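Local coordinates for putative exported protein (Bordetella parapertussis, PDB 3OCJ), which is of unknown function but carries a Rossmann-like methyltransferase domain and so probably transfers methyl groups from S-adenosylmethionine, at residues Gln44-Leu48 against Leu255-Leu260; Ser124-Met130 against Leu146-Asp150; His271-Arg275 against Arg287-Asp291. All coordinates share one frame; numbering follows the deposited sequence.

Interaction 1 (Gln44-Leu48 against Leu255-Leu260); sequences QIELL and LVFTRL
Gln44 lays its aliphatic stem across Leu255 at about a right angle, CG of Gln44 resting 3.4 Å from CD2 of Leu255. The same methyl reaches Leu47, whose CD1 lies 3.6 Å from Leu255 CD2, so one branch of the leucine meets two residues of segment 44-48. Its other branch, CD1, faces the Gln44 amide. With CG of Leu255 anti to the backbone N (chi1 180°), both branches are carried toward the facing helix.

Beyond CG the Gln44 chain runs extended and delivers OE1 to the Arg259 guanidinium. The bond from Arg259 NH1 to Gln44 OE1 is short at 2.8 Å but weak, bent to 126° at the hydrogen, and the amide and guanidinium planes stand 63° apart. Stronger polar partners lie in the loop between helices 15-33 and 41-53: Gly34 O accepts from both Arg259 NH1 and Gln44 NE2, and Phe39 O also takes Gln44 NE2.

The two segments belong to helices 41-53 and 247-261, which come from distant parts of the chain and cross almost perpendicularly, their local axes 11.1 Å apart. At that spacing the gap is filled by side chains. The wider pi-type turn at 256-260 lies at this crossing. Leu260 reaches the Leu47-Leu48 part of the facing helix with a single methyl: its CD1 sits 3.9 Å from Leu48 N and 4.1 Å from Leu47 CB. Helix 15-33 closes one flank, where Ile30 touches both Gln44 and Leu260, and Leu87 of helix 86-94 packs on Leu47.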
loop_
_atom_site.group_PDB
_atom_site.type_symbol
_atom_site.label_atom_id
_atom_site.label_comp_id
_atom_site.label_asym_id
_atom_site.label_seq_id
_atom_site.Cartn_x
_atom_site.Cartn_y
_atom_site.Cartn_z
ATOM N N GLN A 44 4.020 -5.373 26.228
ATOM C CA GLN A 44 4.608 -5.575 24.911
ATOM C C GLN A 44 4.519 -7.036 24.496
ATOM O O GLN A 44 4.271 -7.348 23.326
ATOM C CB GLN A 44 6.066 -5.121 24.891
ATOM C CG GLN A 44 6.255 -3.615 25.057
ATOM C CD GLN A 44 7.715 -3.247 25.164
ATOM O OE1 GLN A 44 8.541 -3.703 24.367
ATOM N NE2 GLN A 44 8.053 -2.436 26.170
ATOM N N ILE A 45 4.722 -7.929 25.460
ATOM C CA ILE A 45 4.633 -9.358 25.196
ATOM C C ILE A 45 3.197 -9.724 24.833
ATOM O O ILE A 45 2.964 -10.544 23.943
ATOM C CB ILE A 45 5.133 -10.176 26.402
ATOM C CG1 ILE A 45 6.654 -10.042 26.519
ATOM C CG2 ILE A 45 4.725 -11.638 26.276
ATOM C CD1 ILE A 45 7.248 -10.733 27.730
ATOM N N GLU A 46 2.235 -9.092 25.500
ATOM C CA GLU A 46 0.830 -9.280 25.150
ATOM C C GLU A 46 0.535 -8.796 23.731
ATOM O O GLU A 46 -0.225 -9.424 22.994
ATOM C CB GLU A 46 -0.086 -8.568 26.148
ATOM C CG GLU A 46 -0.020 -9.110 27.566
ATOM C CD GLU A 46 -0.963 -8.378 28.509
ATOM O OE1 GLU A 46 -1.530 -7.338 28.105
ATOM O OE2 GLU A 46 -1.136 -8.843 29.657
ATOM N N LEU A 47 1.125 -7.668 23.352
ATOM C CA LEU A 47 0.946 -7.155 22.001
ATOM C C LEU A 47 1.526 -8.130 20.975
ATOM O O LEU A 47 0.902 -8.411 19.950
ATOM C CB LEU A 47 1.592 -5.773 21.852
ATOM C CG LEU A 47 1.040 -4.645 22.725
ATOM C CD1 LEU A 47 1.738 -3.340 22.390
ATOM C CD2 LEU A 47 -0.468 -4.510 22.550
ATOM N N LEU A 48 2.716 -8.646 21.255
ATOM C CA LEU A 48 3.347 -9.624 20.374
ATOM C C LEU A 48 2.464 -10.866 20.223
ATOM O O LEU A 48 2.305 -11.396 19.120
ATOM C CB LEU A 48 4.742 -9.991 20.887
ATOM C CG LEU A 48 5.514 -11.064 20.112
ATOM C CD1 LEU A 48 5.667 -10.677 18.641
ATOM C CD2 LEU A 48 6.877 -11.289 20.737
ATOM N N LEU A 255 5.425 1.222 18.636
ATOM C CA LEU A 255 5.954 0.044 19.309
ATOM C C LEU A 255 5.775 -1.169 18.411
ATOM O O LEU A 255 6.714 -1.945 18.188
ATOM C CB LEU A 255 5.237 -0.168 20.642
ATOM C CG LEU A 255 5.709 -1.386 21.440
ATOM C CD1 LEU A 255 7.187 -1.265 21.795
ATOM C CD2 LEU A 255 4.861 -1.533 22.692
ATOM N N VAL A 256 4.572 -1.324 17.875
ATOM C CA VAL A 256 4.268 -2.470 17.031
ATOM C C VAL A 256 5.165 -2.509 15.791
ATOM O O VAL A 256 5.706 -3.566 15.445
ATOM C CB VAL A 256 2.773 -2.524 16.656
ATOM C CG1 VAL A 256 2.505 -3.638 15.648
ATOM C CG2 VAL A 256 1.931 -2.739 17.910
ATOM N N PHE A 257 5.336 -1.370 15.123
ATOM C CA PHE A 257 6.156 -1.325 13.915
ATOM C C PHE A 257 7.651 -1.404 14.230
ATOM O O PHE A 257 8.355 -2.262 13.710
ATOM C CB PHE A 257 5.886 -0.052 13.086
ATOM C CG PHE A 257 4.547 -0.013 12.387
ATOM C CD1 PHE A 257 3.592 -1.005 12.560
ATOM C CD2 PHE A 257 4.252 1.052 11.541
ATOM C CE1 PHE A 257 2.358 -0.932 11.899
ATOM C CE2 PHE A 257 3.029 1.130 10.882
ATOM C CZ PHE A 257 2.082 0.143 11.061
ATOM N N THR A 258 8.154 -0.502 15.069
ATOM C CA THR A 258 9.602 -0.432 15.272
ATOM C C THR A 258 10.180 -1.645 15.987
ATOM O O THR A 258 11.274 -2.097 15.653
ATOM C CB THR A 258 10.026 0.830 16.042
ATOM O OG1 THR A 258 9.521 0.776 17.383
ATOM C CG2 THR A 258 9.501 2.061 15.345
ATOM N N ARG A 259 9.455 -2.177 16.964
ATOM C CA ARG A 259 10.004 -3.252 17.777
ATOM C C ARG A 259 9.523 -4.645 17.382
ATOM O O ARG A 259 10.288 -5.606 17.443
ATOM C CB ARG A 259 9.721 -3.006 19.260
ATOM C CG ARG A 259 10.454 -3.969 20.169
ATOM C CD ARG A 259 10.400 -3.526 21.614
ATOM N NE ARG A 259 11.019 -2.218 21.792
ATOM C CZ ARG A 259 11.295 -1.685 22.978
ATOM N NH1 ARG A 259 11.011 -2.354 24.086
ATOM N NH2 ARG A 259 11.860 -0.489 23.053
ATOM N N LEU A 260 8.263 -4.766 16.987
ATOM C CA LEU A 260 7.719 -6.104 16.764
ATOM C C LEU A 260 7.815 -6.581 15.313
ATOM O O LEU A 260 8.503 -7.567 15.023
ATOM C CB LEU A 260 6.291 -6.216 17.300
ATOM C CG LEU A 260 6.112 -5.763 18.754
ATOM C CD1 LEU A 260 4.686 -6.020 19.226
ATOM C CD2 LEU A 260 7.118 -6.460 19.673
#

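Interaction 2 (Ser124-Met130 against Leu146-Asp150); sequences SVPCGWM and LVGID
Cys127 presses its side chain onto the bare backbone of Gly148, with Cys127 CB 3.5 Å from Gly148 CA. SG takes the position between backbone N and carbonyl carbon (chi1 65°), which brings it onto the same CA, at 3.6 Å. Here the packing is tight. The strands pair in parallel through Ser124 N to Val147 O and Ile149 N to Ser124 O (3.0 Å, 170°). After a cis peptide before Pro126 the loop turns back, and Cys127 N reaches Ile149 O at 2.9 Å from above the carbonyl plane. Asp150 OD2 then accepts Gly128 N at 2.9 Å through its anti lone pair, while OD1 is held by Asp152 N.

Other contacts are looser but still buried. Val125 CG2 lies alongside Ile149 at 4.0 Å from its CB, and the selenomethionine Met130 touches Leu146 CD1 with its CE at 4.1 Å. The solvent side is marked by Pro126, Gly128 and Val147, all partly exposed.

An acidic residue ending the second strand is a feature of Rossmann-like methyltransferases, where it commonly binds the cofactor ribose. Strand 145-150 lies between strands 121-124 and 172-176, with helix 153-163 packing on Cys127 and Asp150 through Leu156.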
loop_
_atom_site.group_PDB
_atom_site.type_symbol
_atom_site.label_atom_id
_atom_site.label_comp_id
_atom_site.label_asym_id
_atom_site.label_seq_id
_atom_site.Cartn_x
_atom_site.Cartn_y
_atom_site.Cartn_z
ATOM N N SER A 124 -3.227 -1.042 -13.611
ATOM C CA SER A 124 -2.797 -0.990 -12.225
ATOM C C SER A 124 -1.503 -1.791 -12.088
ATOM O O SER A 124 -1.436 -2.937 -12.544
ATOM C CB SER A 124 -3.877 -1.550 -11.296
ATOM O OG SER A 124 -3.449 -1.514 -9.939
ATOM N N VAL A 125 -0.493 -1.192 -11.455
ATOM C CA VAL A 125 0.850 -1.770 -11.397
ATOM C C VAL A 125 1.484 -1.375 -10.066
ATOM O O VAL A 125 1.811 -0.205 -9.875
ATOM C CB VAL A 125 1.754 -1.199 -12.529
ATOM C CG1 VAL A 125 3.116 -1.910 -12.544
ATOM C CG2 VAL A 125 1.057 -1.271 -13.903
ATOM N N PRO A 126 1.653 -2.325 -9.126
ATOM C CA PRO A 126 1.245 -3.734 -9.159
ATOM C C PRO A 126 -0.238 -3.836 -8.847
ATOM O O PRO A 126 -0.728 -3.158 -7.931
ATOM C CB PRO A 126 2.069 -4.345 -8.026
ATOM C CG PRO A 126 2.182 -3.230 -7.021
ATOM C CD PRO A 126 2.231 -1.949 -7.818
ATOM N N CYS A 127 -0.956 -4.648 -9.610
ATOM C CA CYS A 127 -2.409 -4.624 -9.531
ATOM C C CYS A 127 -3.000 -5.258 -8.280
ATOM O O CYS A 127 -4.112 -4.909 -7.877
ATOM C CB CYS A 127 -3.052 -5.232 -10.782
ATOM S SG CYS A 127 -2.724 -6.984 -11.028
ATOM N N GLY A 128 -2.263 -6.176 -7.660
ATOM C CA GLY A 128 -2.820 -6.942 -6.557
ATOM C C GLY A 128 -4.148 -7.548 -6.981
ATOM O O GLY A 128 -4.279 -8.060 -8.096
ATOM N N TRP A 129 -5.145 -7.483 -6.104
ATOM C CA TRP A 129 -6.472 -8.014 -6.420
ATOM C C TRP A 129 -7.345 -7.007 -7.172
ATOM O O TRP A 129 -8.511 -7.285 -7.445
ATOM C CB TRP A 129 -7.198 -8.470 -5.148
ATOM C CG TRP A 129 -6.663 -9.747 -4.570
ATOM C CD1 TRP A 129 -5.565 -10.437 -4.982
ATOM C CD2 TRP A 129 -7.208 -10.482 -3.466
ATOM N NE1 TRP A 129 -5.392 -11.565 -4.209
ATOM C CE2 TRP A 129 -6.389 -11.612 -3.270
ATOM C CE3 TRP A 129 -8.316 -10.298 -2.634
ATOM C CZ2 TRP A 129 -6.640 -12.555 -2.273
ATOM C CZ3 TRP A 129 -8.563 -11.237 -1.641
ATOM C CH2 TRP A 129 -7.728 -12.350 -1.473
HETATM N N MSE A 130 -6.783 -5.839 -7.484
HETATM C CA MSE A 130 -7.481 -4.805 -8.268
HETATM C C MSE A 130 -8.691 -4.203 -7.552
HETATM O O MSE A 130 -9.682 -3.824 -8.185
HETATM C CB MSE A 130 -7.868 -5.348 -9.651
HETATM C CG MSE A 130 -6.652 -5.628 -10.519
HETATM SE SE MSE A 130 -7.049 -6.414 -12.248
HETATM C CE MSE A 130 -8.429 -5.267 -12.731
ATOM N N LEU A 146 -9.425 -2.891 -18.677
ATOM C CA LEU A 146 -8.589 -2.918 -17.481
ATOM C C LEU A 146 -7.376 -3.811 -17.671
ATOM O O LEU A 146 -7.479 -4.917 -18.197
ATOM C CB LEU A 146 -9.385 -3.408 -16.269
ATOM C CG LEU A 146 -10.663 -2.639 -15.912
ATOM C CD1 LEU A 146 -11.374 -3.294 -14.736
ATOM C CD2 LEU A 146 -10.383 -1.172 -15.626
ATOM N N VAL A 147 -6.226 -3.331 -17.215
ATOM C CA VAL A 147 -4.987 -4.090 -17.350
ATOM C C VAL A 147 -4.342 -4.199 -15.976
ATOM O O VAL A 147 -4.174 -3.203 -15.274
ATOM C CB VAL A 147 -4.016 -3.411 -18.338
ATOM C CG1 VAL A 147 -2.712 -4.211 -18.454
ATOM C CG2 VAL A 147 -4.667 -3.251 -19.704
ATOM N N GLY A 148 -4.007 -5.416 -15.568
ATOM C CA GLY A 148 -3.338 -5.606 -14.290
ATOM C C GLY A 148 -1.974 -6.219 -14.495
ATOM O O GLY A 148 -1.843 -7.210 -15.201
ATOM N N ILE A 149 -0.953 -5.637 -13.876
ATOM C CA ILE A 149 0.390 -6.187 -13.961
ATOM C C ILE A 149 0.863 -6.474 -12.544
ATOM O O ILE A 149 0.768 -5.617 -11.667
ATOM C CB ILE A 149 1.355 -5.185 -14.642
ATOM C CG1 ILE A 149 0.834 -4.829 -16.041
ATOM C CG2 ILE A 149 2.769 -5.754 -14.714
ATOM C CD1 ILE A 149 1.773 -3.947 -16.838
ATOM N N ASP A 150 1.355 -7.679 -12.303
ATOM C CA ASP A 150 1.878 -8.008 -10.980
ATOM C C ASP A 150 2.891 -9.121 -11.149
ATOM O O ASP A 150 2.768 -9.935 -12.055
ATOM C CB ASP A 150 0.743 -8.428 -10.033
ATOM C CG ASP A 150 1.084 -8.205 -8.568
ATOM O OD1 ASP A 150 2.078 -8.785 -8.088
ATOM O OD2 ASP A 150 0.341 -7.471 -7.877
#

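Interaction 3 (His271-Arg275 against Arg287-Asp291); sequences HAQTR and RFEDD
His271 and Phe288 form the aromatic part of this contact, an edge-to-face pair with ring centres 5.0 Å apart and planes at 68°. The imidazole supplies the edge: its CD2 stands 3.5 Å from Phe288 CD1, over one face of the phenyl ring but displaced toward the rim. CG of Phe288 is anti to its own carbonyl carbon (chi1 -66°), and the ring extends from the strand toward the helix with one face turned to the histidine edge. A second edge-to-face partner of His271, Phe227, joins the aromatic cluster.

One hydrogen bond carries the polar part. His271 NE2 donates to Asp290 OD1 at 2.7 Å, and the angle of 169° makes it nearly straight. The acceptor lies almost in the imidazole plane, whereas the nitrogen meets OD1 on its syn side, somewhat out of the carboxylate plane; ring and carboxylate are steeply turned against each other. With CD2 placed on Phe288 and NE2 bonded to Asp290, the rotation of the imidazole is fixed from two sides. The carboxylate would probably favour a protonated histidine.

Contacts at the phenyl edge are lighter. Thr274 CG2 comes near the plane of Phe288, 4.4 Å from CE1, while Arg275 bends at chi3 to bring NH2 to 3.8 Å from Phe288 CE2. This guanidinium approaches the edge of the ring, and its NH1 has a salt bridge with Glu279.

Helix 271-280 thus packs against edge strand 286-289, which runs antiparallel to 298-302; a helix followed by such a closing antiparallel pair is characteristic of the C-terminal end of the Rossmann-like methyltransferase fold.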
loop_
_atom_site.group_PDB
_atom_site.type_symbol
_atom_site.label_atom_id
_atom_site.label_comp_id
_atom_site.label_asym_id
_atom_site.label_seq_id
_atom_site.Cartn_x
_atom_site.Cartn_y
_atom_site.Cartn_z
ATOM N N HIS A 271 6.323 15.519 0.140
ATOM C CA HIS A 271 5.641 15.996 -1.054
ATOM C C HIS A 271 6.652 16.594 -2.030
ATOM O O HIS A 271 6.607 16.319 -3.220
ATOM C CB HIS A 271 4.615 17.084 -0.693
ATOM C CG HIS A 271 3.400 16.578 0.029
ATOM N ND1 HIS A 271 3.391 16.287 1.374
ATOM C CD2 HIS A 271 2.139 16.360 -0.415
ATOM C CE1 HIS A 271 2.174 15.895 1.726
ATOM N NE2 HIS A 271 1.398 15.926 0.656
ATOM N N ALA A 272 7.565 17.409 -1.513
ATOM C CA ALA A 272 8.557 18.046 -2.373
ATOM C C ALA A 272 9.480 17.024 -3.028
ATOM O O ALA A 272 9.818 17.157 -4.205
ATOM C CB ALA A 272 9.369 19.082 -1.583
ATOM N N GLN A 273 9.887 16.002 -2.277
ATOM C CA GLN A 273 10.742 14.965 -2.853
ATOM C C GLN A 273 9.991 14.227 -3.960
ATOM O O GLN A 273 10.529 13.999 -5.040
ATOM C CB GLN A 273 11.222 13.983 -1.788
ATOM C CG GLN A 273 12.268 14.574 -0.847
ATOM C CD GLN A 273 12.662 13.613 0.251
ATOM O OE1 GLN A 273 11.815 12.991 0.886
ATOM N NE2 GLN A 273 13.964 13.487 0.482
ATOM N N THR A 274 8.742 13.856 -3.685
ATOM C CA THR A 274 7.932 13.147 -4.666
ATOM C C THR A 274 7.705 14.019 -5.903
ATOM O O THR A 274 7.786 13.529 -7.035
ATOM C CB THR A 274 6.609 12.691 -4.029
ATOM O OG1 THR A 274 6.915 11.715 -3.022
ATOM C CG2 THR A 274 5.673 12.074 -5.072
ATOM N N ARG A 275 7.420 15.306 -5.694
ATOM C CA ARG A 275 7.274 16.220 -6.814
ATOM C C ARG A 275 8.525 16.254 -7.693
ATOM O O ARG A 275 8.431 16.191 -8.913
ATOM C CB ARG A 275 6.960 17.633 -6.325
ATOM C CG ARG A 275 7.079 18.675 -7.429
ATOM C CD ARG A 275 6.677 20.067 -6.948
ATOM N NE ARG A 275 5.260 20.139 -6.606
ATOM C CZ ARG A 275 4.286 20.299 -7.502
ATOM N NH1 ARG A 275 4.576 20.403 -8.793
ATOM N NH2 ARG A 275 3.020 20.356 -7.113
ATOM N N ARG A 287 -1.316 17.120 -8.626
ATOM C CA ARG A 287 -2.325 17.388 -7.604
ATOM C C ARG A 287 -2.138 16.383 -6.477
ATOM O O ARG A 287 -2.087 15.168 -6.718
ATOM C CB ARG A 287 -3.732 17.251 -8.195
ATOM C CG ARG A 287 -4.873 17.183 -7.166
ATOM C CD ARG A 287 -5.025 18.459 -6.332
ATOM N NE ARG A 287 -6.081 18.287 -5.330
ATOM C CZ ARG A 287 -6.118 18.905 -4.153
ATOM N NH1 ARG A 287 -5.141 19.721 -3.795
ATOM N NH2 ARG A 287 -7.113 18.668 -3.310
ATOM N N PHE A 288 -2.012 16.877 -5.253
ATOM C CA PHE A 288 -1.918 15.987 -4.104
ATOM C C PHE A 288 -3.258 15.937 -3.380
ATOM O O PHE A 288 -3.915 16.968 -3.173
ATOM C CB PHE A 288 -0.813 16.444 -3.141
ATOM C CG PHE A 288 0.576 16.336 -3.712
ATOM C CD1 PHE A 288 1.306 15.159 -3.610
ATOM C CD2 PHE A 288 1.170 17.419 -4.339
ATOM C CE1 PHE A 288 2.583 15.065 -4.124
ATOM C CE2 PHE A 288 2.451 17.328 -4.860
ATOM C CZ PHE A 288 3.159 16.136 -4.753
ATOM N N GLU A 289 -3.681 14.740 -3.003
ATOM C CA GLU A 289 -4.869 14.549 -2.182
ATOM C C GLU A 289 -4.415 13.964 -0.861
ATOM O O GLU A 289 -4.119 12.759 -0.758
ATOM C CB GLU A 289 -5.884 13.629 -2.880
ATOM C CG GLU A 289 -6.490 14.247 -4.144
ATOM C CD GLU A 289 -7.502 15.353 -3.840
ATOM O OE1 GLU A 289 -7.942 15.472 -2.682
ATOM O OE2 GLU A 289 -7.868 16.102 -4.776
ATOM N N ASP A 290 -4.317 14.820 0.148
ATOM C CA ASP A 290 -3.781 14.404 1.436
ATOM C C ASP A 290 -4.831 13.741 2.310
ATOM O O ASP A 290 -5.972 14.207 2.394
ATOM C CB ASP A 290 -3.223 15.602 2.204
ATOM C CG ASP A 290 -1.921 16.128 1.632
ATOM O OD1 ASP A 290 -1.256 15.417 0.854
ATOM O OD2 ASP A 290 -1.539 17.273 1.995
ATOM N N ASP A 291 -4.436 12.674 2.992
ATOM C CA ASP A 291 -5.246 12.161 4.086
ATOM C C ASP A 291 -5.195 13.172 5.237
ATOM O O ASP A 291 -4.372 14.098 5.241
ATOM C CB ASP A 291 -4.704 10.799 4.538
ATOM C CG ASP A 291 -3.247 10.877 4.980
ATOM O OD1 ASP A 291 -2.397 11.255 4.137
ATOM O OD2 ASP A 291 -2.945 10.565 6.150
#

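How the interactions relate
Interactions 2 and 3 reach the same seven-stranded sheet, at its parallel part and at its antiparallel edge, with centres 23 Å apart and nearest atoms about 14 Å apart. Interaction 1 joins helices away from that sheet; its centre lies 32 Å from that of interaction 2, on the opposite side of the chain's centre, and 30 Å from that of interaction 3. Along the chain, interaction 2 is nested within the loop closed by interaction 1, and interaction 3 follows both. Bound palmitic acid lies between the first two, about 9 Å from the Leu260 side chain and about 8 Å from that of Pro126, and it touches Phe257.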